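Local coordinates for kinetochore-associated protein NSL1 homolog (Homo sapiens, PDB 5LSI) that forms part of the MIS12 complex, which is required for kinetochore formation and for normal chromosome alignment and segregation in mitosis, at residues R14-K20 with E63-G69; V34-G38 with L50-Q54. One frame throughout, in Å; residues are numbered along the deposited sequence.

Contact 1. Residues R14-K20 with E63-G69; sequences RVRCTSK and ENISING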
loop_
_atom_site.group_PDB
_atom_site.type_symbol
_atom_site.label_atom_id
_atom_site.label_comp_id
_atom_site.label_asym_id
_atom_site.label_seq_id
_atom_site.Cartn_x
_atom_site.Cartn_y
_atom_site.Cartn_z
ATOM N N ARG B 14 -4.947 -6.953 9.929
ATOM C CA ARG B 14 -5.292 -6.311 8.669
ATOM C C ARG B 14 -6.090 -5.040 8.930
ATOM O O ARG B 14 -6.887 -4.970 9.871
ATOM C CB ARG B 14 -6.094 -7.269 7.786
ATOM C CG ARG B 14 -5.325 -8.500 7.340
ATOM C CD ARG B 14 -6.221 -9.461 6.576
ATOM N NE ARG B 14 -7.348 -9.907 7.392
ATOM C CZ ARG B 14 -8.331 -10.684 6.948
ATOM N NH1 ARG B 14 -8.333 -11.107 5.691
ATOM N NH2 ARG B 14 -9.318 -11.036 7.763
ATOM N N VAL B 15 -5.857 -4.023 8.100
ATOM C CA VAL B 15 -6.594 -2.771 8.223
ATOM C C VAL B 15 -8.060 -3.023 7.897
ATOM O O VAL B 15 -8.391 -3.570 6.838
ATOM C CB VAL B 15 -5.986 -1.698 7.310
ATOM C CG1 VAL B 15 -6.680 -0.360 7.520
ATOM C CG2 VAL B 15 -4.493 -1.579 7.565
ATOM N N ARG B 16 -8.945 -2.635 8.813
ATOM C CA ARG B 16 -10.373 -2.935 8.714
ATOM C C ARG B 16 -11.048 -1.881 7.848
ATOM O O ARG B 16 -11.377 -0.792 8.319
ATOM C CB ARG B 16 -11.005 -2.987 10.101
ATOM C CG ARG B 16 -10.638 -4.222 10.896
ATOM C CD ARG B 16 -10.721 -3.982 12.393
ATOM N NE ARG B 16 -10.402 -5.196 13.141
ATOM C CZ ARG B 16 -10.217 -5.241 14.455
ATOM N NH1 ARG B 16 -10.313 -4.133 15.179
ATOM N NH2 ARG B 16 -9.933 -6.393 15.045
ATOM N N CYS B 17 -11.274 -2.206 6.580
ATOM C CA CYS B 17 -11.906 -1.290 5.645
ATOM C C CYS B 17 -13.333 -1.732 5.356
ATOM O O CYS B 17 -13.718 -2.879 5.605
ATOM C CB CYS B 17 -11.108 -1.200 4.342
ATOM S SG CYS B 17 -9.476 -0.453 4.547
ATOM N N THR B 18 -14.120 -0.799 4.822
ATOM C CA THR B 18 -15.525 -1.036 4.520
ATOM C C THR B 18 -15.867 -0.939 3.042
ATOM O O THR B 18 -16.831 -1.574 2.612
ATOM C CB THR B 18 -16.414 -0.043 5.284
ATOM O OG1 THR B 18 -16.163 1.286 4.812
ATOM C CG2 THR B 18 -16.131 -0.105 6.774
ATOM N N SER B 19 -15.119 -0.165 2.256
ATOM C CA SER B 19 -15.459 0.099 0.861
ATOM C C SER B 19 -14.352 -0.421 -0.048
ATOM O O SER B 19 -13.245 0.127 -0.067
ATOM C CB SER B 19 -15.693 1.589 0.628
ATOM O OG SER B 19 -15.901 1.843 -0.748
ATOM N N LYS B 20 -14.666 -1.462 -0.820
ATOM C CA LYS B 20 -13.717 -1.991 -1.792
ATOM C C LYS B 20 -13.434 -0.982 -2.900
ATOM O O LYS B 20 -12.297 -0.871 -3.374
ATOM C CB LYS B 20 -14.261 -3.296 -2.370
ATOM C CG LYS B 20 -13.240 -4.187 -3.041
ATOM C CD LYS B 20 -13.829 -5.569 -3.281
ATOM C CE LYS B 20 -12.929 -6.417 -4.161
ATOM N NZ LYS B 20 -13.478 -7.789 -4.346
ATOM N N GLU B 63 -4.025 -7.712 0.283
ATOM C CA GLU B 63 -3.907 -8.846 1.192
ATOM C C GLU B 63 -3.745 -8.420 2.645
ATOM O O GLU B 63 -3.813 -9.276 3.534
ATOM C CB GLU B 63 -2.733 -9.739 0.785
ATOM C CG GLU B 63 -2.792 -10.219 -0.652
ATOM C CD GLU B 63 -2.579 -11.709 -0.779
ATOM O OE1 GLU B 63 -3.259 -12.465 -0.054
ATOM O OE2 GLU B 63 -1.728 -12.120 -1.598
ATOM N N ASN B 64 -3.545 -7.129 2.910
ATOM C CA ASN B 64 -3.355 -6.626 4.264
ATOM C C ASN B 64 -4.527 -5.783 4.751
ATOM O O ASN B 64 -4.395 -5.055 5.740
ATOM C CB ASN B 64 -2.055 -5.828 4.353
ATOM C CG ASN B 64 -0.849 -6.718 4.498
ATOM O OD1 ASN B 64 -0.560 -7.206 5.589
ATOM N ND2 ASN B 64 -0.141 -6.946 3.397
ATOM N N ILE B 65 -5.671 -5.860 4.074
ATOM C CA ILE B 65 -6.891 -5.224 4.546
ATOM C C ILE B 65 -7.999 -6.266 4.546
ATOM O O ILE B 65 -7.911 -7.305 3.888
ATOM C CB ILE B 65 -7.313 -3.999 3.696
ATOM C CG1 ILE B 65 -7.891 -4.440 2.351
ATOM C CG2 ILE B 65 -6.145 -3.054 3.476
ATOM C CD1 ILE B 65 -8.245 -3.283 1.433
ATOM N N SER B 66 -9.042 -5.979 5.312
ATOM C CA SER B 66 -10.288 -6.720 5.246
ATOM C C SER B 66 -11.391 -5.778 4.784
ATOM O O SER B 66 -11.372 -4.581 5.085
ATOM C CB SER B 66 -10.652 -7.340 6.601
ATOM O OG SER B 66 -10.791 -6.340 7.597
ATOM N N ILE B 67 -12.340 -6.320 4.032
ATOM C CA ILE B 67 -13.509 -5.574 3.580
ATOM C C ILE B 67 -14.691 -6.100 4.382
ATOM O O ILE B 67 -15.219 -7.181 4.092
ATOM C CB ILE B 67 -13.738 -5.715 2.072
ATOM C CG1 ILE B 67 -12.522 -5.207 1.296
ATOM C CG2 ILE B 67 -14.999 -4.963 1.648
ATOM C CD1 ILE B 67 -12.211 -3.749 1.540
ATOM N N ASN B 68 -15.101 -5.339 5.399
ATOM C CA ASN B 68 -16.166 -5.746 6.317
ATOM C C ASN B 68 -15.848 -7.105 6.944
ATOM O O ASN B 68 -16.659 -8.034 6.923
ATOM C CB ASN B 68 -17.526 -5.760 5.615
ATOM C CG ASN B 68 -17.956 -4.381 5.148
ATOM O OD1 ASN B 68 -17.887 -3.408 5.900
ATOM N ND2 ASN B 68 -18.394 -4.291 3.899
ATOM N N GLY B 69 -14.638 -7.218 7.492
ATOM C CA GLY B 69 -14.189 -8.438 8.130
ATOM C C GLY B 69 -13.862 -9.584 7.199
ATOM O O GLY B 69 -13.409 -10.632 7.676
HETATM O O HOH W 1 -9.283 -6.927 10.043
HETATM O O HOH W 2 -13.311 -4.927 7.549
#

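Contact 2. Residues V34-G38 with L50-Q54; sequences VQKLG and LRDAQ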
loop_
_atom_site.group_PDB
_atom_site.type_symbol
_atom_site.label_atom_id
_atom_site.label_comp_id
_atom_site.label_asym_id
_atom_site.label_seq_id
_atom_site.Cartn_x
_atom_site.Cartn_y
_atom_site.Cartn_z
ATOM N N VAL B 34 4.295 4.479 -8.614
ATOM C CA VAL B 34 4.937 3.314 -9.213
ATOM C C VAL B 34 5.351 3.615 -10.650
ATOM O O VAL B 34 6.431 3.208 -11.097
ATOM C CB VAL B 34 4.008 2.090 -9.136
ATOM C CG1 VAL B 34 4.664 0.887 -9.797
ATOM C CG2 VAL B 34 3.657 1.784 -7.689
ATOM N N GLN B 35 4.501 4.332 -11.394
ATOM C CA GLN B 35 4.823 4.673 -12.777
ATOM C C GLN B 35 6.071 5.542 -12.860
ATOM O O GLN B 35 6.870 5.401 -13.792
ATOM C CB GLN B 35 3.636 5.382 -13.432
ATOM C CG GLN B 35 2.376 4.542 -13.506
ATOM C CD GLN B 35 2.490 3.416 -14.511
ATOM O OE1 GLN B 35 2.123 2.276 -14.229
ATOM N NE2 GLN B 35 2.994 3.733 -15.699
ATOM N N LYS B 36 6.260 6.442 -11.892
ATOM C CA LYS B 36 7.428 7.315 -11.903
ATOM C C LYS B 36 8.733 6.541 -11.775
ATOM O O LYS B 36 9.792 7.078 -12.115
ATOM C CB LYS B 36 7.330 8.350 -10.780
ATOM C CG LYS B 36 6.065 9.186 -10.807
ATOM C CD LYS B 36 5.871 9.883 -12.140
ATOM C CE LYS B 36 5.850 11.395 -11.966
ATOM N NZ LYS B 36 5.684 12.111 -13.263
ATOM N N LEU B 37 8.687 5.301 -11.285
ATOM C CA LEU B 37 9.884 4.468 -11.250
ATOM C C LEU B 37 10.395 4.129 -12.639
ATOM O O LEU B 37 11.582 3.819 -12.784
ATOM C CB LEU B 37 9.610 3.172 -10.499
ATOM C CG LEU B 37 9.384 3.269 -9.000
ATOM C CD1 LEU B 37 8.576 2.064 -8.569
ATOM C CD2 LEU B 37 10.720 3.321 -8.278
ATOM N N GLY B 38 9.525 4.172 -13.655
ATOM C CA GLY B 38 9.943 3.815 -14.998
ATOM C C GLY B 38 11.088 4.666 -15.508
ATOM O O GLY B 38 11.848 4.230 -16.373
ATOM N N LEU B 50 7.165 -2.618 -14.619
ATOM C CA LEU B 50 6.174 -1.715 -14.045
ATOM C C LEU B 50 4.850 -2.429 -13.803
ATOM O O LEU B 50 4.197 -2.201 -12.779
ATOM C CB LEU B 50 5.972 -0.500 -14.951
ATOM C CG LEU B 50 7.045 0.589 -14.873
ATOM C CD1 LEU B 50 6.652 1.793 -15.715
ATOM C CD2 LEU B 50 7.287 0.999 -13.427
ATOM N N ARG B 51 4.426 -3.281 -14.741
ATOM C CA ARG B 51 3.251 -4.109 -14.490
ATOM C C ARG B 51 3.455 -4.979 -13.257
ATOM O O ARG B 51 2.556 -5.105 -12.417
ATOM C CB ARG B 51 2.938 -4.977 -15.709
ATOM C CG ARG B 51 2.363 -4.216 -16.901
ATOM C CD ARG B 51 1.744 -5.169 -17.924
ATOM N NE ARG B 51 2.707 -6.141 -18.435
ATOM C CZ ARG B 51 3.456 -5.953 -19.516
ATOM N NH1 ARG B 51 3.354 -4.827 -20.208
ATOM N NH2 ARG B 51 4.308 -6.893 -19.903
ATOM N N ASP B 52 4.640 -5.580 -13.131
ATOM C CA ASP B 52 4.935 -6.423 -11.976
ATOM C C ASP B 52 4.918 -5.607 -10.688
ATOM O O ASP B 52 4.306 -6.011 -9.691
ATOM C CB ASP B 52 6.288 -7.108 -12.174
ATOM C CG ASP B 52 6.684 -7.974 -10.996
ATOM O OD1 ASP B 52 5.787 -8.566 -10.358
ATOM O OD2 ASP B 52 7.895 -8.059 -10.705
ATOM N N ALA B 53 5.575 -4.442 -10.699
ATOM C CA ALA B 53 5.628 -3.603 -9.502
ATOM C C ALA B 53 4.245 -3.101 -9.108
ATOM O O ALA B 53 3.908 -3.061 -7.920
ATOM C CB ALA B 53 6.577 -2.424 -9.726
ATOM N N GLN B 54 3.434 -2.701 -10.090
ATOM C CA GLN B 54 2.079 -2.246 -9.799
ATOM C C GLN B 54 1.249 -3.356 -9.164
ATOM O O GLN B 54 0.540 -3.133 -8.175
ATOM C CB GLN B 54 1.413 -1.750 -11.083
ATOM C CG GLN B 54 0.142 -0.976 -10.847
ATOM C CD GLN B 54 0.419 0.459 -10.459
ATOM O OE1 GLN B 54 0.381 0.812 -9.280
ATOM N NE2 GLN B 54 0.708 1.297 -11.452
#

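Contact 1. Residues R14-K20 with E63-G69
Cys17 and Ile67 pack against each other on one face of a two-stranded parallel sheet, Cys17 CB lying 3.9 Å from CD1 of Ile67. The Ile67 chain reaches that far because CG1 stands anti to its carbonyl carbon (chi1 -59°) and the next torsion folds CD1 back over Cys17 and the backbone of Lys20. Val15 and Ile65 extend the same apolar face, with Val15 CB against CG2 of Ile65.

Strands 15-17 and 65-67 run side by side with their axes 24° apart, and four backbone hydrogen bonds zip them together: Val15 N to Asn64 O, Ser66 N to Val15 O, Cys17 N to Ser66 O and Asn68 N to Cys17 O. The last is the straightest, 172° at the hydrogen.

Ser66 and Arg16 turn to the other face, where two waters are bound. Both are hydrogen-bonded to Ser66 OG, each 2.9 Å from it; one donates to Arg14 O, while the other donates to Cys17 O and accepts from Gly69 N. At the edge Arg14 bends at chi3 and lays its guanidinium over Ser66, whose CB sits 4.0 Å above the plane of that group, over its centre; Arg14 NH2 forms a salt bridge with Asp12.

Trp72 touches both isoleucines. Ser19 N-caps helix 20-35, and a chain of another protein touches residues of both segments, an acidic side chain of it accepting from Arg16 N. The sheet thus joins the start of helix 20-35 to the end of helix 46-62.

Contact 2. Residues V34-G38 with L50-Q54
Val34 and Gln54 meet slantwise across an alpha-helical hairpin, close to the turn that joins helix 20-35 to helix 46-62. Val34 sets CG1 anti to its backbone N (chi1 178°), which carries this methyl to 3.8 Å from Ala53 CB, while its CB and CG2 rest against the amide of Gln54. Gln54 bends at chi2, bringing that amide back over Val34 and up to Gln35. The two glutamine side chains run at about a right angle, yet their amide planes are only 14° apart, with Gln35 OE1 3.3 Å from Gln54 NE2. Gln54 NE2 also makes a weak hydrogen bond to Gly31 O, whereas Gln54 OE1 is buried by the contact and has no partner in the model. Replacing Gln54 by an alanine removes the amide, and is likely to leave a gap beside Val34 CB and CG2 and to take from Gly31 O its weak donor and from Gln35 its neighbouring amide.

Leu50 reaches across from the second helix, its two methyls divided along residues 34-38: CD1 lies 3.9 Å from Gly38 CA, near Gln35, and CD2 faces the backbone of Val34 and Leu37 CB. The tightest approach of that methyl is 3.3 Å, from Leu50 CD2 to Val34 O, a carbonyl that also accepts from Leu37 N.

How the contacts relate
Both contacts hold the same hairpin, part of an N-terminal fragment of NSL1, at different ends: contact 2 lies near the turn between helices 20-35 and 46-62, and contact 1 joins the strands just before the first helix and just after the second. Contact 2 is therefore nested inside the loop that contact 1 closes. Their centres are 24 Å apart, and their nearest atoms, about 11 Å apart, do not touch. Each is partly buried, mixing core with surface. Contact 1 buries more, 581 against 331 Å², and relies on backbone hydrogen bonds, with two waters bound on its polar face; contact 2 relies on side-chain packing and two neighbouring glutamine amides in nearly parallel planes. Another protein's chain reaches both.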